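Local coordinates for protein glycoside hydrolase family 81 (Clostridium thermocellum, PDB 6FOP) that is an engineered variant of a cellulosomal family 81 glycoside hydrolase that degrades beta-1,3-glucans, probably including laminarin, at residues Ser108-Asp113 and Asp471-His476; Gln267-Pro272 and Val531-Phe536. All coordinates share one frame; numbering follows the deposited sequence.

Interaction 1. Residues Ser108-Asp113 and Asp471-His476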
ATOM      1  N   SER A 108     -15.881  -2.424  -2.589  1.00 13.60           N
ATOM      2  CA  SER A 108     -15.546  -3.134  -1.362  1.00 14.42           C
ATOM      3  C   SER A 108     -14.025  -3.299  -1.236  1.00 13.46           C
ATOM      4  O   SER A 108     -13.261  -2.649  -1.962  1.00 15.63           O
ATOM      5  CB  SER A 108     -16.329  -4.450  -1.267  1.00 14.57           C
ATOM      6  OG  SER A 108     -16.042  -5.273  -2.369  1.00 14.46           O
ATOM      7  N   ASP A 109     -13.568  -4.169  -0.343  1.00 12.60           N
ATOM      8  CA  ASP A 109     -12.139  -4.139  -0.019  1.00 13.19           C
ATOM      9  C   ASP A 109     -11.258  -4.696  -1.119  1.00 13.06           C
ATOM     10  O   ASP A 109     -10.080  -4.359  -1.187  1.00 14.08           O
ATOM     11  CB  ASP A 109     -11.882  -4.865   1.314  1.00 13.18           C
ATOM     12  CG  ASP A 109     -12.468  -4.114   2.540  1.00 14.81           C
ATOM     13  OD1 ASP A 109     -12.998  -3.004   2.409  1.00 19.44           O
ATOM     14  OD2 ASP A 109     -12.387  -4.672   3.623  1.00 16.00           O
ATOM     15  N   PHE A 110     -11.813  -5.562  -1.975  1.00 12.61           N
ATOM     16  CA  PHE A 110     -11.098  -6.077  -3.141  1.00 13.31           C
ATOM     17  C   PHE A 110     -12.016  -6.398  -4.323  1.00 12.80           C
ATOM     18  O   PHE A 110     -11.690  -7.251  -5.161  1.00 13.61           O
ATOM     19  CB  PHE A 110     -10.142  -7.247  -2.783  1.00 13.76           C
ATOM     20  CG  PHE A 110     -10.675  -8.308  -1.856  1.00 13.29           C
ATOM     21  CD1 PHE A 110     -10.643  -8.124  -0.459  1.00 14.43           C
ATOM     22  CD2 PHE A 110     -11.044  -9.557  -2.344  1.00 13.63           C
ATOM     23  CE1 PHE A 110     -11.047  -9.125   0.393  1.00 14.93           C
ATOM     24  CE2 PHE A 110     -11.456 -10.565  -1.478  1.00 14.29           C
ATOM     25  CZ  PHE A 110     -11.489 -10.334  -0.109  1.00 14.59           C
ATOM     26  N   ALA A 111     -13.087  -5.620  -4.466  1.00 13.55           N
ATOM     27  CA  ALA A 111     -13.959  -5.737  -5.625  1.00 13.44           C
ATOM     28  C   ALA A 111     -14.610  -4.396  -5.916  1.00 13.12           C
ATOM     29  O   ALA A 111     -14.677  -3.506  -5.051  1.00 14.01           O
ATOM     30  CB  ALA A 111     -14.995  -6.856  -5.438  1.00 14.05           C
ATOM     31  N   VAL A 112     -15.168  -4.299  -7.117  1.00 13.22           N
ATOM     32  CA  VAL A 112     -15.950  -3.128  -7.544  1.00 13.42           C
ATOM     33  C   VAL A 112     -17.126  -3.603  -8.391  1.00 13.58           C
ATOM     34  O   VAL A 112     -16.964  -4.496  -9.221  1.00 15.19           O
ATOM     35  CB  VAL A 112     -15.091  -2.107  -8.327  1.00 13.84           C
ATOM     36  CG1 VAL A 112     -14.392  -2.732  -9.531  1.00 14.07           C
ATOM     37  CG2 VAL A 112     -15.880  -0.880  -8.735  1.00 14.96           C
ATOM     38  N   ASP A 113     -18.283  -2.998  -8.167  1.00 14.51           N
ATOM     39  CA  ASP A 113     -19.430  -3.121  -9.058  1.00 14.05           C
ATOM     40  C   ASP A 113     -19.522  -1.823  -9.843  1.00 14.67           C
ATOM     41  O   ASP A 113     -19.546  -0.747  -9.238  1.00 15.96           O
ATOM     42  CB  ASP A 113     -20.733  -3.267  -8.279  1.00 16.78           C
ATOM     43  CG  ASP A 113     -20.816  -4.522  -7.431  1.00 17.46           C
ATOM     44  OD1 ASP A 113     -20.069  -5.500  -7.644  1.00 17.77           O
ATOM     45  OD2 ASP A 113     -21.669  -4.518  -6.508  1.00 20.10           O
ATOM     46  N   ASP A 471      -3.979  -0.887  -0.248  1.00 11.99           N
ATOM     47  CA  ASP A 471      -4.769  -1.902  -0.996  1.00 11.76           C
ATOM     48  C   ASP A 471      -4.656  -3.196  -0.168  1.00 11.51           C
ATOM     49  O   ASP A 471      -3.589  -3.815  -0.106  1.00 12.60           O
ATOM     50  CB  ASP A 471      -4.162  -2.084  -2.369  1.00 12.26           C
ATOM     51  CG  ASP A 471      -4.885  -3.113  -3.238  1.00 13.40           C
ATOM     52  OD1 ASP A 471      -5.398  -4.104  -2.669  1.00 12.56           O
ATOM     53  OD2 ASP A 471      -4.813  -2.944  -4.486  1.00 13.07           O
ATOM     54  N   PRO A 472      -5.745  -3.599   0.486  1.00 12.27           N
ATOM     55  CA  PRO A 472      -5.654  -4.768   1.372  1.00 12.50           C
ATOM     56  C   PRO A 472      -5.244  -6.074   0.703  1.00 12.76           C
ATOM     57  O   PRO A 472      -4.715  -6.978   1.368  1.00 13.38           O
ATOM     58  CB  PRO A 472      -7.053  -4.876   1.982  1.00 15.10           C
ATOM     59  CG  PRO A 472      -7.684  -3.563   1.756  1.00 16.66           C
ATOM     60  CD  PRO A 472      -7.083  -2.974   0.537  1.00 13.96           C
ATOM     61  N   TYR A 473      -5.540  -6.203  -0.587  1.00 12.35           N
ATOM     62  CA  TYR A 473      -5.304  -7.465  -1.273  1.00 12.61           C
ATOM     63  C   TYR A 473      -3.921  -7.525  -1.921  1.00 11.62           C
ATOM     64  O   TYR A 473      -3.236  -8.545  -1.831  1.00 12.63           O
ATOM     65  CB  TYR A 473      -6.446  -7.862  -2.236  1.00 12.39           C
ATOM     66  CG  TYR A 473      -6.653  -9.353  -2.355  1.00 12.23           C
ATOM     67  CD1 TYR A 473      -5.983 -10.092  -3.332  1.00 11.98           C
ATOM     68  CD2 TYR A 473      -7.557 -10.001  -1.538  1.00 12.37           C
ATOM     69  CE1 TYR A 473      -6.179 -11.445  -3.443  1.00 12.45           C
ATOM     70  CE2 TYR A 473      -7.757 -11.372  -1.658  1.00 12.74           C
ATOM     71  CZ  TYR A 473      -7.097 -12.087  -2.646  1.00 12.41           C
ATOM     72  OH  TYR A 473      -7.294 -13.457  -2.768  1.00 14.04           O
ATOM     73  N   GLU A 474      -3.509  -6.443  -2.568  1.00 11.97           N
ATOM     74  CA  GLU A 474      -2.121  -6.393  -3.036  1.00 11.95           C
ATOM     75  C   GLU A 474      -1.142  -6.276  -1.866  1.00 11.83           C
ATOM     76  O   GLU A 474       0.041  -6.543  -2.054  1.00 12.74           O
ATOM     77  CB  GLU A 474      -1.874  -5.261  -4.036  1.00 12.44           C
ATOM     78  CG  GLU A 474      -2.549  -5.488  -5.375  1.00 13.16           C
ATOM     79  CD  GLU A 474      -1.800  -4.998  -6.586  1.00 13.56           C
ATOM     80  OE1 GLU A 474      -0.561  -4.695  -6.538  1.00 13.40           O
ATOM     81  OE2 GLU A 474      -2.453  -4.975  -7.664  1.00 14.38           O
ATOM     82  N   GLY A 475      -1.627  -5.829  -0.706  1.00 11.94           N
ATOM     83  CA  GLY A 475      -0.792  -5.695   0.481  1.00 12.13           C
ATOM     84  C   GLY A 475       0.146  -4.518   0.507  1.00 11.18           C
ATOM     85  O   GLY A 475       1.097  -4.526   1.285  1.00 12.89           O
ATOM     86  N   HIS A 476      -0.091  -3.521  -0.342  1.00 11.52           N
ATOM     87  CA  HIS A 476       0.737  -2.341  -0.361  1.00 11.72           C
ATOM     88  C   HIS A 476      -0.120  -1.144  -0.713  1.00 11.29           C
ATOM     89  O   HIS A 476      -1.301  -1.309  -1.089  1.00 11.82           O
ATOM     90  CB  HIS A 476       1.906  -2.478  -1.355  1.00 12.18           C
ATOM     91  CG  HIS A 476       1.456  -2.561  -2.774  1.00 11.78           C
ATOM     92  ND1 HIS A 476       1.134  -1.442  -3.518  1.00 11.62           N
ATOM     93  CD2 HIS A 476       1.171  -3.634  -3.549  1.00 12.11           C
ATOM     94  CE1 HIS A 476       0.655  -1.834  -4.691  1.00 12.10           C
ATOM     95  NE2 HIS A 476       0.701  -3.150  -4.742  1.00 12.94           N
TER
HETATM   96  O   HOH W   1      -8.131  -4.335  -3.316  1.00 14.16           O
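Phe110 carries its CG between the backbone N and the carbonyl carbon (chi1 44°), which turns one face of its ring toward Tyr473, whose own first torsion (-148°) is well away from a staggered value. The CD2 corner of Tyr473 lies over that face, near the rim, with CD2 3.6 Å from Phe110 CG. The ring centroids are 4.7 Å apart and the planes meet at 38°, an oblique pairing that is neither a stack nor an edge-to-face contact. At its far end the tyrosine is fixed by its hydroxyl, OH, which is hydrogen-bonded to the carbonyl of Ala262.

Beside the rings, Pro472 CD approaches Asp109 O at 3.7 Å. That same carbonyl takes a hydrogen bond from a water, 2.9 Å from Asp109 O, and the water gives its second proton to Asp471 OD1 at 2.8 Å, so a single molecule joins the two turns where no direct hydrogen bond does. Here the turn between strands 103-107 and 111-118, at the margin of an eight-stranded antiparallel sheet, meets the turn between strands 470-471 and 476-477, which lies in the family's C-terminal domain.

The second turn is stiffened from within. Tyr473 N donates to Asp471 OD1 at 3.0 Å, close to the line of the C-O bond, and closes an Asx turn; Glu474 N, also at 3.0 Å from OD1, arrives from above the carboxylate plane. With the water, three donors grip this one oxygen. Opposite Asp471 the chain makes a G1 beta bulge at Gly475 and His476. His476 NE2 gives a hydrogen bond to Glu474 OE1 at 2.7 Å, in the plane of the imidazole, while Glu474 OE1 also forms a salt bridge with Arg285 and OE2 one with Lys129.

Interaction 2. Residues Gln267-Pro272 and Val531-Phe536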
ATOM      1  N   GLN A 267       0.645 -13.531   0.105  1.00 13.51           N
ATOM      2  CA  GLN A 267      -0.424 -14.192   0.851  1.00 13.59           C
ATOM      3  C   GLN A 267      -0.176 -15.686   0.999  1.00 14.10           C
ATOM      4  O   GLN A 267      -0.417 -16.244   2.066  1.00 14.82           O
ATOM      5  CB  GLN A 267      -1.771 -13.992   0.165  1.00 13.76           C
ATOM      6  CG  GLN A 267      -2.209 -12.528   0.136  1.00 13.32           C
ATOM      7  CD  GLN A 267      -3.324 -12.231  -0.830  1.00 13.34           C
ATOM      8  OE1 GLN A 267      -3.386 -12.821  -1.891  1.00 14.37           O
ATOM      9  NE2 GLN A 267      -4.192 -11.317  -0.480  1.00 14.10           N
ATOM     10  N   TRP A 268       0.237 -16.365  -0.081  1.00 13.47           N
ATOM     11  CA  TRP A 268       0.383 -17.828   0.016  1.00 14.51           C
ATOM     12  C   TRP A 268       1.710 -18.304   0.562  1.00 14.21           C
ATOM     13  O   TRP A 268       1.795 -19.422   1.083  1.00 15.46           O
ATOM     14  CB  TRP A 268       0.066 -18.537  -1.321  1.00 14.35           C
ATOM     15  CG  TRP A 268       0.902 -18.230  -2.544  1.00 13.87           C
ATOM     16  CD1 TRP A 268       0.494 -17.520  -3.631  1.00 13.81           C
ATOM     17  CD2 TRP A 268       2.250 -18.645  -2.830  1.00 14.47           C
ATOM     18  NE1 TRP A 268       1.478 -17.485  -4.575  1.00 14.57           N
ATOM     19  CE2 TRP A 268       2.569 -18.170  -4.105  1.00 15.46           C
ATOM     20  CE3 TRP A 268       3.190 -19.430  -2.156  1.00 15.04           C
ATOM     21  CZ2 TRP A 268       3.835 -18.378  -4.695  1.00 16.07           C
ATOM     22  CZ3 TRP A 268       4.457 -19.639  -2.750  1.00 15.44           C
ATOM     23  CH2 TRP A 268       4.750 -19.114  -4.001  1.00 16.77           C
ATOM     24  N   ARG A 269       2.751 -17.476   0.467  1.00 15.19           N
ATOM     25  CA  ARG A 269       4.090 -17.965   0.843  1.00 16.29           C
ATOM     26  C   ARG A 269       4.144 -18.302   2.335  1.00 16.12           C
ATOM     27  O   ARG A 269       3.803 -17.474   3.185  1.00 18.71           O
ATOM     28  CB  ARG A 269       5.164 -16.963   0.489  1.00 18.06           C
ATOM     29  CG  ARG A 269       6.574 -17.554   0.577  1.00 17.62           C
ATOM     30  CD  ARG A 269       7.624 -16.472   0.545  1.00 17.95           C
ATOM     31  NE  ARG A 269       7.515 -15.629  -0.631  1.00 17.84           N
ATOM     32  CZ  ARG A 269       7.888 -15.994  -1.865  1.00 17.18           C
ATOM     33  NH1 ARG A 269       8.339 -17.227  -2.116  1.00 19.66           N
ATOM     34  NH2 ARG A 269       7.760 -15.135  -2.846  1.00 17.95           N
ATOM     35  N   ASN A 270       4.561 -19.534   2.626  1.00 18.33           N
ATOM     36  CA  ASN A 270       4.726 -20.024   3.996  1.00 20.61           C
ATOM     37  C   ASN A 270       3.464 -19.942   4.819  1.00 20.34           C
ATOM     38  O   ASN A 270       3.514 -19.854   6.042  1.00 23.74           O
ATOM     39  CB  ASN A 270       5.897 -19.305   4.675  1.00 23.08           C
ATOM     40  CG  ASN A 270       7.235 -19.613   4.016  1.00 25.71           C
ATOM     41  OD1 ASN A 270       8.070 -18.727   3.815  1.00 32.09           O
ATOM     42  ND2 ASN A 270       7.440 -20.867   3.676  1.00 26.97           N
ATOM     43  N   ASN A 271       2.322 -20.023   4.133  1.00 18.18           N
ATOM     44  CA  ASN A 271       1.031 -19.922   4.775  1.00 16.68           C
ATOM     45  C   ASN A 271       0.515 -21.319   5.120  1.00 17.91           C
ATOM     46  O   ASN A 271       0.088 -22.048   4.232  1.00 18.37           O
ATOM     47  CB  ASN A 271       0.049 -19.185   3.867  1.00 15.91           C
ATOM     48  CG  ASN A 271      -1.276 -18.888   4.550  1.00 15.56           C
ATOM     49  OD1 ASN A 271      -1.666 -19.546   5.511  1.00 17.36           O
ATOM     50  ND2 ASN A 271      -1.965 -17.861   4.048  1.00 14.40           N
ATOM     51  N   PRO A 272       0.505 -21.677   6.409  1.00 18.58           N
ATOM     52  CA  PRO A 272       0.064 -23.015   6.810  1.00 19.54           C
ATOM     53  C   PRO A 272      -1.466 -23.169   6.954  1.00 18.77           C
ATOM     54  O   PRO A 272      -1.935 -24.234   7.360  1.00 22.66           O
ATOM     55  CB  PRO A 272       0.764 -23.191   8.156  1.00 21.71           C
ATOM     56  CG  PRO A 272       0.684 -21.843   8.750  1.00 22.17           C
ATOM     57  CD  PRO A 272       0.922 -20.889   7.594  1.00 19.50           C
ATOM     58  N   VAL A 531       6.532  -5.499   0.150  1.00 13.39           N
ATOM     59  CA  VAL A 531       7.780  -4.898  -0.288  1.00 13.93           C
ATOM     60  C   VAL A 531       8.860  -5.941  -0.510  1.00 13.58           C
ATOM     61  O   VAL A 531       9.577  -5.915  -1.520  1.00 14.00           O
ATOM     62  CB  VAL A 531       8.210  -3.801   0.704  1.00 14.51           C
ATOM     63  CG1 VAL A 531       9.646  -3.383   0.479  1.00 16.35           C
ATOM     64  CG2 VAL A 531       7.313  -2.614   0.531  1.00 15.89           C
ATOM     65  N   CYS A 532       8.955  -6.885   0.420  1.00 13.52           N
ATOM     66  CA  CYS A 532       9.940  -7.934   0.306  1.00 14.58           C
ATOM     67  C   CYS A 532       9.771  -8.802  -0.955  1.00 14.60           C
ATOM     68  O   CYS A 532      10.722  -9.422  -1.410  1.00 16.48           O
ATOM     69  CB  CYS A 532       9.966  -8.774   1.563  1.00 15.96           C
ATOM     70  SG  CYS A 532      10.611  -7.898   2.992  1.00 19.53           S
ATOM     71  N   ASN A 533       8.551  -8.846  -1.488  1.00 13.25           N
ATOM     72  CA  ASN A 533       8.275  -9.516  -2.744  1.00 13.70           C
ATOM     73  C   ASN A 533       8.382  -8.636  -3.982  1.00 13.52           C
ATOM     74  O   ASN A 533       9.192  -8.943  -4.883  1.00 15.40           O
ATOM     75  CB  ASN A 533       6.884 -10.165  -2.667  1.00 13.25           C
ATOM     76  CG  ASN A 533       6.896 -11.382  -1.787  1.00 14.85           C
ATOM     77  OD1 ASN A 533       7.351 -12.452  -2.198  1.00 19.04           O
ATOM     78  ND2 ASN A 533       6.401 -11.241  -0.584  1.00 15.09           N
ATOM     79  N   TYR A 534       7.584  -7.579  -4.060  1.00 12.67           N
ATOM     80  CA  TYR A 534       7.356  -6.884  -5.343  1.00 13.44           C
ATOM     81  C   TYR A 534       8.377  -5.789  -5.616  1.00 13.55           C
ATOM     82  O   TYR A 534       8.543  -5.385  -6.746  1.00 14.60           O
ATOM     83  CB  TYR A 534       5.898  -6.385  -5.460  1.00 13.44           C
ATOM     84  CG  TYR A 534       4.925  -7.473  -5.049  1.00 12.89           C
ATOM     85  CD1 TYR A 534       4.919  -8.718  -5.685  1.00 13.78           C
ATOM     86  CD2 TYR A 534       4.076  -7.292  -3.981  1.00 13.93           C
ATOM     87  CE1 TYR A 534       4.101  -9.745  -5.253  1.00 13.57           C
ATOM     88  CE2 TYR A 534       3.254  -8.292  -3.526  1.00 14.04           C
ATOM     89  CZ  TYR A 534       3.261  -9.531  -4.159  1.00 13.38           C
ATOM     90  OH  TYR A 534       2.446 -10.551  -3.698  1.00 13.90           O
ATOM     91  N   TRP A 535       9.033  -5.289  -4.569  1.00 13.48           N
ATOM     92  CA  TRP A 535      10.134  -4.321  -4.736  1.00 13.91           C
ATOM     93  C   TRP A 535      11.525  -4.954  -4.659  1.00 12.83           C
ATOM     94  O   TRP A 535      12.386  -4.678  -5.489  1.00 13.91           O
ATOM     95  CB  TRP A 535      10.004  -3.179  -3.697  1.00 13.45           C
ATOM     96  CG  TRP A 535       9.020  -2.085  -4.058  1.00 12.69           C
ATOM     97  CD1 TRP A 535       9.309  -0.915  -4.614  1.00 13.76           C
ATOM     98  CD2 TRP A 535       7.570  -2.108  -3.916  1.00 12.20           C
ATOM     99  NE1 TRP A 535       8.188  -0.152  -4.797  1.00 13.67           N
ATOM    100  CE2 TRP A 535       7.095  -0.863  -4.373  1.00 12.44           C
ATOM    101  CE3 TRP A 535       6.645  -3.029  -3.410  1.00 13.24           C
ATOM    102  CZ2 TRP A 535       5.741  -0.516  -4.339  1.00 13.38           C
ATOM    103  CZ3 TRP A 535       5.296  -2.685  -3.392  1.00 13.06           C
ATOM    104  CH2 TRP A 535       4.859  -1.452  -3.882  1.00 13.92           C
ATOM    105  N   PHE A 536      11.733  -5.838  -3.684  1.00 12.67           N
ATOM    106  CA  PHE A 536      13.059  -6.427  -3.478  1.00 14.05           C
ATOM    107  C   PHE A 536      13.204  -7.884  -3.923  1.00 14.68           C
ATOM    108  O   PHE A 536      14.334  -8.367  -4.016  1.00 14.90           O
ATOM    109  CB  PHE A 536      13.465  -6.339  -2.004  1.00 13.62           C
ATOM    110  CG  PHE A 536      13.549  -4.938  -1.453  1.00 14.68           C
ATOM    111  CD1 PHE A 536      14.145  -3.927  -2.181  1.00 15.99           C
ATOM    112  CD2 PHE A 536      13.062  -4.634  -0.178  1.00 16.88           C
ATOM    113  CE1 PHE A 536      14.229  -2.634  -1.681  1.00 14.93           C
ATOM    114  CE2 PHE A 536      13.172  -3.338   0.347  1.00 17.57           C
ATOM    115  CZ  PHE A 536      13.732  -2.336  -0.425  1.00 15.90           C
TER
HETATM  116  O   HOH W   2       6.432 -13.479   1.260  1.00 19.64           O
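Arg269 and Asn533 reach past each other in opposite directions, and their flat ends come to lie almost in one plane, with guanidinium and amide only 10° apart. The edge of the guanidinium is thereby presented to the amide. Arg269 NH2 donates to Asn533 OD1 at 2.8 Å, and it approaches nearly along the C=O direction, at a C=O...donor angle of 165°. The arginine chain is extended through its first two torsions and bends at the third (chi3 -56°), the kink that swings its planar head round to meet the amide.

A water extends this planar arrangement. It accepts a hydrogen bond from Asn533 ND2 at 2.9 Å and a weak one from Arg269 NE at 3.1 Å, so that direct and water-mediated links run side by side. Asn533 ND2 also bonds to the carbonyl of Glu529, one helical turn back, which leaves OD1 turned toward the arginine. Arg269 NH1 forms a salt bridge with Asp541; the group is thus held by partners on both the helix and the chain beyond it.

Arg269 departs from helical geometry just after helix 265-268, in a type II turn from Trp268 to Asn271. Asn271 steadies this turn, its ND2 donating to Gln267 O at 3.0 Å. Asn533 belongs to helix 514-534, and its CB rests over the centre of the Tyr534 ring. His266 of helix 265-268 touches Asn533 and bonds to Tyr534 OH, while Gln267 packs on strand 295-301 and Val531 on helix 494-511.

In the fold
The two contacts lie about 17 Å apart, centre to centre, along one broad junction between the strand-rich N-terminal part and the helical C-terminal part. Interaction 1 is buried and mainly apolar, with two aromatic rings in contact, a proline against a backbone carbonyl, and one water supplying the polar link. Interaction 2 is only partly buried and almost wholly polar, resting on a guanidinium and an amide. They share no segment, yet they touch: Gln267 NE2 lies 3.2 Å from Tyr473 O, and the ring of His476 meets that of Trp535 edge-to-face. The 471-476 turn therefore packs against the 103-107/111-118 turn as well as against both segments of interaction 2.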